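Local structure of outer membrane protein OMP121 (Bacteroides thetaiotaomicron, 5FQ8) at residues Ser666-Asn671 with Thr725-Lys730; Gly762-Gln767 with Gly962-Tyr967. The protein is a TonB-dependent receptor of the outer membrane that binds metal ions and probably imports a nutrient through a plugged beta-barrel. All blocks are in the same frame, centred on the assembly; numbering follows the deposited sequence.

In the fold
Interaction 1 and interaction 2 follow one another along the chain: both segments of interaction 1 precede those of interaction 2. Their centres lie about 22 Å apart, and their nearest atoms are about 6 Å apart without touching. Interaction 1 bridges strands 661-680 and 716-731 of the beta-barrel wall across the intervening strand 697-712, on the side facing the plug. Interaction 2 lies beyond the wall strands, in the long excursions at one end of the barrel. There the small sheet built from strands 741-746, 752-756, 763-766 and 793-794 meets the connection between strands 928-941 and 973-983. One contact thus links strands within the wall, and the other ties two loops, probably extracellular, together.

Interaction 1 of 2, residues Ser666-Asn671 with Thr725-Lys730; sequences SYYNRN and TKNWSK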
loop_
_atom_site.group_PDB
_atom_site.type_symbol
_atom_site.label_atom_id
_atom_site.label_comp_id
_atom_site.label_asym_id
_atom_site.label_seq_id
_atom_site.Cartn_x
_atom_site.Cartn_y
_atom_site.Cartn_z
ATOM N N SER B 666 -11.124 22.316 -48.094
ATOM C CA SER B 666 -10.556 23.260 -47.147
ATOM C C SER B 666 -9.039 23.245 -47.240
ATOM O O SER B 666 -8.433 22.195 -47.462
ATOM C CB SER B 666 -11.003 22.936 -45.739
ATOM O OG SER B 666 -12.411 22.966 -45.671
ATOM N N TYR B 667 -8.439 24.422 -47.094
ATOM C CA TYR B 667 -6.993 24.589 -47.024
ATOM C C TYR B 667 -6.672 25.357 -45.756
ATOM O O TYR B 667 -7.167 26.468 -45.568
ATOM C CB TYR B 667 -6.457 25.345 -48.235
ATOM C CG TYR B 667 -6.539 24.599 -49.541
ATOM C CD1 TYR B 667 -5.520 23.755 -49.940
ATOM C CD2 TYR B 667 -7.629 24.764 -50.394
ATOM C CE1 TYR B 667 -5.585 23.083 -51.134
ATOM C CE2 TYR B 667 -7.702 24.094 -51.596
ATOM C CZ TYR B 667 -6.678 23.254 -51.956
ATOM O OH TYR B 667 -6.735 22.577 -53.142
ATOM N N TYR B 668 -5.837 24.781 -44.902
ATOM C CA TYR B 668 -5.579 25.330 -43.578
ATOM C C TYR B 668 -4.090 25.449 -43.310
ATOM O O TYR B 668 -3.278 24.678 -43.817
ATOM C CB TYR B 668 -6.199 24.481 -42.496
ATOM C CG TYR B 668 -5.717 23.063 -42.503
ATOM C CD1 TYR B 668 -4.578 22.688 -41.813
ATOM C CD2 TYR B 668 -6.416 22.093 -43.177
ATOM C CE1 TYR B 668 -4.150 21.393 -41.816
ATOM C CE2 TYR B 668 -5.996 20.802 -43.186
ATOM C CZ TYR B 668 -4.866 20.458 -42.511
ATOM O OH TYR B 668 -4.479 19.156 -42.535
ATOM N N ASN B 669 -3.751 26.409 -42.463
ATOM C CA ASN B 669 -2.371 26.667 -42.073
ATOM C C ASN B 669 -2.375 26.995 -40.586
ATOM O O ASN B 669 -2.785 28.089 -40.196
ATOM C CB ASN B 669 -1.786 27.801 -42.908
ATOM C CG ASN B 669 -0.433 28.245 -42.424
ATOM O OD1 ASN B 669 0.579 27.679 -42.797
ATOM N ND2 ASN B 669 -0.410 29.280 -41.600
ATOM N N ARG B 670 -1.914 26.053 -39.766
ATOM C CA ARG B 670 -2.052 26.086 -38.313
ATOM C C ARG B 670 -0.684 26.209 -37.660
ATOM O O ARG B 670 0.209 25.409 -37.952
ATOM C CB ARG B 670 -2.741 24.805 -37.838
ATOM C CG ARG B 670 -3.387 24.832 -36.497
ATOM C CD ARG B 670 -3.825 23.416 -36.180
ATOM N NE ARG B 670 -5.080 23.332 -35.437
ATOM C CZ ARG B 670 -6.281 23.357 -35.996
ATOM N NH1 ARG B 670 -6.392 23.484 -37.297
ATOM N NH2 ARG B 670 -7.367 23.270 -35.254
ATOM N N ASN B 671 -0.518 27.192 -36.771
ATOM C CA ASN B 671 0.732 27.383 -36.026
ATOM C C ASN B 671 0.423 27.457 -34.540
ATOM O O ASN B 671 -0.201 28.416 -34.085
ATOM C CB ASN B 671 1.474 28.648 -36.466
ATOM C CG ASN B 671 2.247 28.456 -37.755
ATOM O OD1 ASN B 671 1.906 29.028 -38.784
ATOM N ND2 ASN B 671 3.290 27.648 -37.707
ATOM N N THR B 725 -7.627 13.631 -47.067
ATOM C CA THR B 725 -6.875 14.462 -46.134
ATOM C C THR B 725 -5.387 14.303 -46.395
ATOM O O THR B 725 -4.887 13.179 -46.481
ATOM C CB THR B 725 -7.162 14.085 -44.669
ATOM O OG1 THR B 725 -8.561 14.172 -44.379
ATOM C CG2 THR B 725 -6.414 15.002 -43.735
ATOM N N LYS B 726 -4.676 15.419 -46.500
ATOM C CA LYS B 726 -3.216 15.404 -46.553
ATOM C C LYS B 726 -2.714 16.510 -45.646
ATOM O O LYS B 726 -2.970 17.684 -45.910
ATOM C CB LYS B 726 -2.702 15.589 -47.978
ATOM C CG LYS B 726 -1.238 15.250 -48.171
ATOM C CD LYS B 726 -0.829 15.334 -49.620
ATOM C CE LYS B 726 0.650 15.122 -49.792
ATOM N NZ LYS B 726 1.017 14.784 -51.185
ATOM N N ASN B 727 -2.019 16.137 -44.574
ATOM C CA ASN B 727 -1.511 17.087 -43.595
ATOM C C ASN B 727 0.004 17.133 -43.642
ATOM O O ASN B 727 0.662 16.096 -43.721
ATOM C CB ASN B 727 -1.969 16.737 -42.180
ATOM C CG ASN B 727 -1.560 17.790 -41.160
ATOM O OD1 ASN B 727 -2.076 18.901 -41.165
ATOM N ND2 ASN B 727 -0.633 17.438 -40.277
ATOM N N TRP B 728 0.544 18.341 -43.580
ATOM C CA TRP B 728 1.983 18.557 -43.497
ATOM C C TRP B 728 2.328 18.997 -42.076
ATOM O O TRP B 728 1.912 20.070 -41.630
ATOM C CB TRP B 728 2.441 19.596 -44.517
ATOM C CG TRP B 728 2.675 19.075 -45.909
ATOM C CD1 TRP B 728 3.833 18.568 -46.418
ATOM C CD2 TRP B 728 1.729 19.052 -46.979
ATOM N NE1 TRP B 728 3.662 18.225 -47.738
ATOM C CE2 TRP B 728 2.376 18.511 -48.101
ATOM C CE3 TRP B 728 0.390 19.430 -47.093
ATOM C CZ2 TRP B 728 1.731 18.334 -49.308
ATOM C CZ3 TRP B 728 -0.243 19.258 -48.291
ATOM C CH2 TRP B 728 0.422 18.713 -49.382
ATOM N N SER B 729 3.092 18.169 -41.373
ATOM C CA SER B 729 3.487 18.416 -39.993
ATOM C C SER B 729 4.912 18.921 -39.941
ATOM O O SER B 729 5.795 18.359 -40.585
ATOM C CB SER B 729 3.386 17.134 -39.168
ATOM O OG SER B 729 3.705 17.374 -37.823
ATOM N N LYS B 730 5.148 19.970 -39.165
ATOM C CA LYS B 730 6.527 20.424 -38.998
ATOM C C LYS B 730 6.660 21.220 -37.714
ATOM O O LYS B 730 6.148 22.337 -37.630
ATOM C CB LYS B 730 6.965 21.255 -40.191
ATOM C CG LYS B 730 8.425 21.671 -40.165
ATOM C CD LYS B 730 8.724 22.671 -41.272
ATOM C CE LYS B 730 10.166 22.604 -41.728
ATOM N NZ LYS B 730 10.566 23.788 -42.500
#
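Tyr668 and Asn727 lie on strands that run in the same direction but are not adjacent, and their CA atoms, the nearest pair, are 9.2 Å apart. The side chains cross this gap with one hydrogen bond, from Tyr668 OH to Asn727 OD1 at 2.8 Å. With chi1 at 58°, CG of Tyr668 is placed over its own backbone, flanked by N and C, and from there the ring carries its hydroxyl across to Asn727. The Asn727 oxygen lies at the edge of the ring, near its plane, and ring and amide are nearly coplanar, 17° apart. The C=O...OH angle is 117°, with the hydroxyl slightly tilted from the carbonyl plane. The other end of the amide is held too: Asn727 ND2 bonds to Asn699 OD1. Both ends of the amide are thus engaged, which probably holds its rotation. Strand 697-712 fills the place between the two segments, antiparallel to both, and pairs with Tyr668 through the backbone of Gly701. On its other flank, strand 661-680 pairs with strand 643-656, where Glu647 touches Tyr668. Nearby, Arg670 bonds to the carbonyls of Lys145 and Ala158, and Thr725 bonds to Gly70, so this inner face of the barrel wall looks onto the plug.

Interaction 2 of 2, residues Gly762-Gln767 with Gly962-Tyr967; sequences GVFKAQ and GNYGEY
The Phe764 ring meets Tyr964 with its edge: the backbone O of Tyr964 lies near the ring plane beside CZ, 3.3 Å away. The carbonyl O of Asn963 lies at the same edge, 4.2 Å from CZ. The Tyr964 ring is approached by Phe764 CE1, which is 4.0 Å from Tyr964 CD2. The rings meet obliquely, centroids 5.8 Å apart and planes at 42°.

With chi1 at -82°, the Phe764 ring is directed so that its CE1 and CZ edge meets Tyr964. The Tyr964 CG is anti to the backbone N (chi1 169°), which sets its ring beside its own carbonyl group. Phe764 therefore touches both the backbone and the side chain of one residue. Replacing Phe764 by an alanine would probably open a gap beside Tyr964 and leave its ring without this apolar neighbour.

Met753 of strand 752-756 touches both side chains, while Leu899 and Val828 touch Phe764. Tyr964 packs edge-to-face with Tyr745, and its OH bonds to the backbone O of Thr751.

The contact joins strand 763-766 of the small antiparallel sheet to the end of a 3-10 segment at 962-964. It is buried and mainly apolar. The ring edge of Phe764, slightly positive at its C-H groups, faces the backbone O of Tyr964, which may add a weak attraction. Directional hold on the tyrosine comes from its hydrogen bond to Thr751, whereas its meeting with Phe764 rests largely on van der Waals packing.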
loop_
_atom_site.group_PDB
_atom_site.type_symbol
_atom_site.label_atom_id
_atom_site.label_comp_id
_atom_site.label_asym_id
_atom_site.label_seq_id
_atom_site.Cartn_x
_atom_site.Cartn_y
_atom_site.Cartn_z
ATOM N N GLY B 762 7.398 13.607 -34.349
ATOM C CA GLY B 762 7.502 12.171 -34.217
ATOM C C GLY B 762 8.560 11.521 -35.071
ATOM O O GLY B 762 8.306 10.475 -35.658
ATOM N N VAL B 763 9.757 12.101 -35.131
ATOM C CA VAL B 763 10.841 11.512 -35.903
ATOM C C VAL B 763 11.411 10.312 -35.170
ATOM O O VAL B 763 11.611 10.348 -33.956
ATOM C CB VAL B 763 11.926 12.560 -36.160
ATOM C CG1 VAL B 763 13.091 11.926 -36.869
ATOM C CG2 VAL B 763 11.362 13.673 -36.979
ATOM N N PHE B 764 11.679 9.239 -35.905
ATOM C CA PHE B 764 12.269 8.033 -35.335
ATOM C C PHE B 764 13.755 7.976 -35.631
ATOM O O PHE B 764 14.184 8.305 -36.736
ATOM C CB PHE B 764 11.640 6.771 -35.901
ATOM C CG PHE B 764 10.368 6.381 -35.256
ATOM C CD1 PHE B 764 10.366 5.542 -34.170
ATOM C CD2 PHE B 764 9.172 6.825 -35.759
ATOM C CE1 PHE B 764 9.203 5.160 -33.589
ATOM C CE2 PHE B 764 8.009 6.442 -35.201
ATOM C CZ PHE B 764 8.018 5.603 -34.102
ATOM N N LYS B 765 14.528 7.542 -34.638
ATOM C CA LYS B 765 15.918 7.149 -34.805
ATOM C C LYS B 765 16.073 5.705 -34.358
ATOM O O LYS B 765 15.441 5.276 -33.402
ATOM C CB LYS B 765 16.846 8.045 -34.007
ATOM C CG LYS B 765 16.934 9.461 -34.492
ATOM C CD LYS B 765 17.935 10.225 -33.689
ATOM C CE LYS B 765 18.101 11.634 -34.189
ATOM N NZ LYS B 765 19.135 12.359 -33.406
ATOM N N ALA B 766 16.902 4.952 -35.062
ATOM C CA ALA B 766 17.088 3.545 -34.741
ATOM C C ALA B 766 18.431 3.090 -35.283
ATOM O O ALA B 766 19.007 3.726 -36.161
ATOM C CB ALA B 766 15.947 2.703 -35.307
ATOM N N GLN B 767 18.932 1.983 -34.746
ATOM C CA GLN B 767 20.272 1.540 -35.114
ATOM C C GLN B 767 20.260 0.909 -36.503
ATOM O O GLN B 767 19.500 -0.022 -36.770
ATOM C CB GLN B 767 20.860 0.576 -34.080
ATOM C CG GLN B 767 20.152 -0.730 -33.868
ATOM C CD GLN B 767 21.090 -1.857 -33.506
ATOM O OE1 GLN B 767 22.259 -1.637 -33.261
ATOM N NE2 GLN B 767 20.581 -3.072 -33.486
ATOM N N GLY B 962 1.305 7.490 -27.957
ATOM C CA GLY B 962 0.885 6.223 -28.512
ATOM C C GLY B 962 1.411 5.981 -29.912
ATOM O O GLY B 962 1.546 4.830 -30.343
ATOM N N ASN B 963 1.732 7.050 -30.633
ATOM C CA ASN B 963 2.186 6.903 -32.001
ATOM C C ASN B 963 3.525 6.201 -32.100
ATOM O O ASN B 963 3.915 5.818 -33.202
ATOM C CB ASN B 963 2.261 8.269 -32.673
ATOM C CG ASN B 963 0.904 8.760 -33.134
ATOM O OD1 ASN B 963 0.107 7.996 -33.653
ATOM N ND2 ASN B 963 0.633 10.037 -32.935
ATOM N N TYR B 964 4.219 5.999 -30.985
ATOM C CA TYR B 964 5.523 5.362 -31.029
ATOM C C TYR B 964 5.430 3.951 -31.574
ATOM O O TYR B 964 6.343 3.486 -32.267
ATOM C CB TYR B 964 6.138 5.356 -29.634
ATOM C CG TYR B 964 7.361 4.501 -29.501
ATOM C CD1 TYR B 964 7.254 3.147 -29.232
ATOM C CD2 TYR B 964 8.616 5.046 -29.639
ATOM C CE1 TYR B 964 8.350 2.366 -29.119
ATOM C CE2 TYR B 964 9.727 4.270 -29.522
ATOM C CZ TYR B 964 9.587 2.929 -29.259
ATOM O OH TYR B 964 10.687 2.130 -29.143
ATOM N N GLY B 965 4.372 3.240 -31.247
ATOM C CA GLY B 965 4.262 1.889 -31.724
ATOM C C GLY B 965 3.440 1.037 -30.796
ATOM O O GLY B 965 2.740 1.532 -29.927
ATOM N N GLU B 966 3.537 -0.257 -31.039
ATOM C CA GLU B 966 2.787 -1.276 -30.328
ATOM C C GLU B 966 3.781 -2.189 -29.642
ATOM O O GLU B 966 4.779 -2.576 -30.245
ATOM C CB GLU B 966 1.919 -2.077 -31.289
ATOM C CG GLU B 966 1.911 -3.569 -31.019
ATOM C CD GLU B 966 2.921 -4.299 -31.855
ATOM O OE1 GLU B 966 3.413 -3.691 -32.803
ATOM O OE2 GLU B 966 3.234 -5.462 -31.568
ATOM N N TYR B 967 3.518 -2.538 -28.389
ATOM C CA TYR B 967 4.480 -3.291 -27.602
ATOM C C TYR B 967 3.900 -4.657 -27.259
ATOM O O TYR B 967 3.682 -4.986 -26.100
ATOM C CB TYR B 967 4.903 -2.512 -26.359
ATOM C CG TYR B 967 6.310 -2.861 -25.984
ATOM C CD1 TYR B 967 7.373 -2.390 -26.727
ATOM C CD2 TYR B 967 6.577 -3.723 -24.936
ATOM C CE1 TYR B 967 8.659 -2.729 -26.413
ATOM C CE2 TYR B 967 7.860 -4.066 -24.621
ATOM C CZ TYR B 967 8.894 -3.565 -25.369
ATOM O OH TYR B 967 10.180 -3.891 -25.076
#